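Local atomic coordinates of mandelate racemase/muconate lactonizing protein (PDB entry 3QLD), a protein that belongs to the enolase superfamily, pairing a mandelate racemase/muconate lactonizing N-terminal domain with a TIM-barrel-like C-terminal domain. Residues L36-G41 with W116-A121. Numbering follows the deposited sequence.
Sequences LVDADG and WDWYAA
Asp38, the last residue of strand 25-38, meets Trp118 of helix 105-123 through a single side-chain hydrogen bond. Starting from the backbone, Asp38 CB already points at the helix and lies 3.7 Å from Trp118 NE1. The next atom, CG, stands between the backbone N and the carbonyl carbon (chi1 78°), and this rotation presents one carboxylate oxygen to the indole while the other stays over the turn. Asp38 OD1 accepts the indole N-H, 3.0 Å from Trp118 NE1, in a nearly straight bond of 169°. The oxygen sits at the edge of the indole, almost exactly in the ring plane, whereas the N-H comes to OD1 from above the carboxylate plane, and the two planes are close to perpendicular (83°). Trp118 CE2 follows at 3.9 Å from the same OD1.

The turn beyond is a type I beta turn from Asp38 to Gly41, closed by Gly41 N on Asp38 O (3.0 Å). It forms the hairpin link between strands 25-38 and 43-48 in the antiparallel sheet of the N-terminal domain, against which helix 105-123 packs. Asp38 OD2 folds back over this turn, taking a weak hydrogen bond from Asp40 N at 2.8 Å and a hydrogen bond from the backbone N of Ile42.

The same OD1 also forms a salt bridge with Arg122, its stronger partner, one helical turn past Trp118, which also forms a salt bridge with Asp40. Asp38 and Trp118 are both buried, and the indole N-H is satisfied by OD1, while the carboxylate is also held by Arg122 and the turn amides; the nearby guanidinium would be expected to stabilise the negative charge. The indole also touches Leu3 of the neighbouring strand 3-15 and Val89 of a loop.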
loop_
_atom_site.group_PDB
_atom_site.type_symbol
_atom_site.label_atom_id
_atom_site.label_comp_id
_atom_site.label_asym_id
_atom_site.label_seq_id
_atom_site.Cartn_x
_atom_site.Cartn_y
_atom_site.Cartn_z
ATOM N N LEU A 36 6.230 -4.726 24.765
ATOM C CA LEU A 36 6.524 -3.433 25.423
ATOM C C LEU A 36 6.629 -3.676 26.950
ATOM O O LEU A 36 5.915 -4.507 27.483
ATOM C CB LEU A 36 5.427 -2.394 25.167
ATOM C CG LEU A 36 5.175 -2.096 23.680
ATOM C CD1 LEU A 36 3.823 -1.315 23.576
ATOM C CD2 LEU A 36 6.364 -1.243 23.138
ATOM N N VAL A 37 7.551 -2.984 27.577
ATOM C CA VAL A 37 7.781 -3.130 29.041
ATOM C C VAL A 37 7.953 -1.787 29.669
ATOM O O VAL A 37 8.755 -0.929 29.209
ATOM C CB VAL A 37 9.054 -3.862 29.318
ATOM C CG1 VAL A 37 9.092 -4.251 30.810
ATOM C CG2 VAL A 37 9.162 -5.119 28.434
ATOM N N ASP A 38 7.258 -1.612 30.783
ATOM C CA ASP A 38 7.368 -0.351 31.461
ATOM C C ASP A 38 8.305 -0.487 32.685
ATOM O O ASP A 38 8.851 -1.575 32.957
ATOM C CB ASP A 38 5.971 0.211 31.766
ATOM C CG ASP A 38 5.308 -0.446 32.951
ATOM O OD1 ASP A 38 4.082 -0.230 33.130
ATOM O OD2 ASP A 38 6.006 -1.171 33.693
ATOM N N ALA A 39 8.545 0.641 33.354
ATOM C CA ALA A 39 9.502 0.694 34.457
ATOM C C ALA A 39 9.081 -0.235 35.616
ATOM O O ALA A 39 9.941 -0.758 36.338
ATOM C CB ALA A 39 9.728 2.184 34.914
ATOM N N ASP A 40 7.794 -0.538 35.740
ATOM C CA ASP A 40 7.372 -1.465 36.783
ATOM C C ASP A 40 7.327 -2.944 36.390
ATOM O O ASP A 40 6.955 -3.803 37.208
ATOM C CB ASP A 40 6.059 -1.002 37.380
ATOM C CG ASP A 40 6.182 0.382 37.937
ATOM O OD1 ASP A 40 7.192 0.624 38.650
ATOM O OD2 ASP A 40 5.330 1.225 37.633
ATOM N N GLY A 41 7.768 -3.225 35.156
ATOM C CA GLY A 41 7.825 -4.587 34.598
ATOM C C GLY A 41 6.500 -5.083 34.042
ATOM O O GLY A 41 6.315 -6.304 33.802
ATOM N N TRP A 116 -2.592 -0.909 23.645
ATOM C CA TRP A 116 -3.872 -1.349 24.229
ATOM C C TRP A 116 -3.678 -2.497 25.222
ATOM O O TRP A 116 -4.338 -2.554 26.293
ATOM C CB TRP A 116 -4.845 -1.785 23.126
ATOM C CG TRP A 116 -5.656 -0.663 22.556
ATOM C CD1 TRP A 116 -5.422 0.027 21.403
ATOM C CD2 TRP A 116 -6.874 -0.124 23.096
ATOM N NE1 TRP A 116 -6.395 0.984 21.207
ATOM C CE2 TRP A 116 -7.311 0.890 22.220
ATOM C CE3 TRP A 116 -7.651 -0.430 24.229
ATOM C CZ2 TRP A 116 -8.473 1.629 22.450
ATOM C CZ3 TRP A 116 -8.819 0.339 24.473
ATOM C CH2 TRP A 116 -9.206 1.346 23.578
ATOM N N ASP A 117 -2.795 -3.420 24.862
ATOM C CA ASP A 117 -2.594 -4.627 25.610
ATOM C C ASP A 117 -1.864 -4.257 26.896
ATOM O O ASP A 117 -2.215 -4.752 27.972
ATOM C CB ASP A 117 -1.797 -5.649 24.766
ATOM C CG ASP A 117 -1.680 -7.003 25.429
ATOM O OD1 ASP A 117 -2.604 -7.846 25.259
ATOM O OD2 ASP A 117 -0.628 -7.208 26.127
ATOM N N TRP A 118 -0.833 -3.420 26.776
ATOM C CA TRP A 118 -0.069 -2.952 27.939
ATOM C C TRP A 118 -1.020 -2.211 28.861
ATOM O O TRP A 118 -1.012 -2.466 30.071
ATOM C CB TRP A 118 1.069 -2.016 27.524
ATOM C CG TRP A 118 1.513 -1.126 28.653
ATOM C CD1 TRP A 118 2.379 -1.481 29.678
ATOM C CD2 TRP A 118 1.094 0.215 28.921
ATOM N NE1 TRP A 118 2.552 -0.424 30.520
ATOM C CE2 TRP A 118 1.764 0.625 30.103
ATOM C CE3 TRP A 118 0.232 1.133 28.267
ATOM C CZ2 TRP A 118 1.600 1.905 30.652
ATOM C CZ3 TRP A 118 0.086 2.411 28.796
ATOM C CH2 TRP A 118 0.743 2.776 30.005
ATOM N N TYR A 119 -1.890 -1.369 28.293
ATOM C CA TYR A 119 -2.782 -0.539 29.080
ATOM C C TYR A 119 -3.767 -1.368 29.915
ATOM O O TYR A 119 -4.006 -1.037 31.093
ATOM C CB TYR A 119 -3.529 0.488 28.188
ATOM C CG TYR A 119 -4.496 1.369 28.943
ATOM C CD1 TYR A 119 -5.799 0.930 29.200
ATOM C CD2 TYR A 119 -4.105 2.598 29.438
ATOM C CE1 TYR A 119 -6.708 1.735 29.935
ATOM C CE2 TYR A 119 -5.000 3.427 30.167
ATOM C CZ TYR A 119 -6.299 2.972 30.397
ATOM O OH TYR A 119 -7.182 3.756 31.102
ATOM N N ALA A 120 -4.332 -2.422 29.327
ATOM C CA ALA A 120 -5.166 -3.340 30.088
ATOM C C ALA A 120 -4.410 -3.990 31.258
ATOM O O ALA A 120 -4.957 -4.137 32.350
ATOM C CB ALA A 120 -5.774 -4.425 29.176
ATOM N N ALA A 121 -3.153 -4.360 31.042
ATOM C CA ALA A 121 -2.368 -5.028 32.070
ATOM C C ALA A 121 -1.963 -4.062 33.180
ATOM O O ALA A 121 -1.853 -4.478 34.362
ATOM C CB ALA A 121 -1.128 -5.683 31.443
#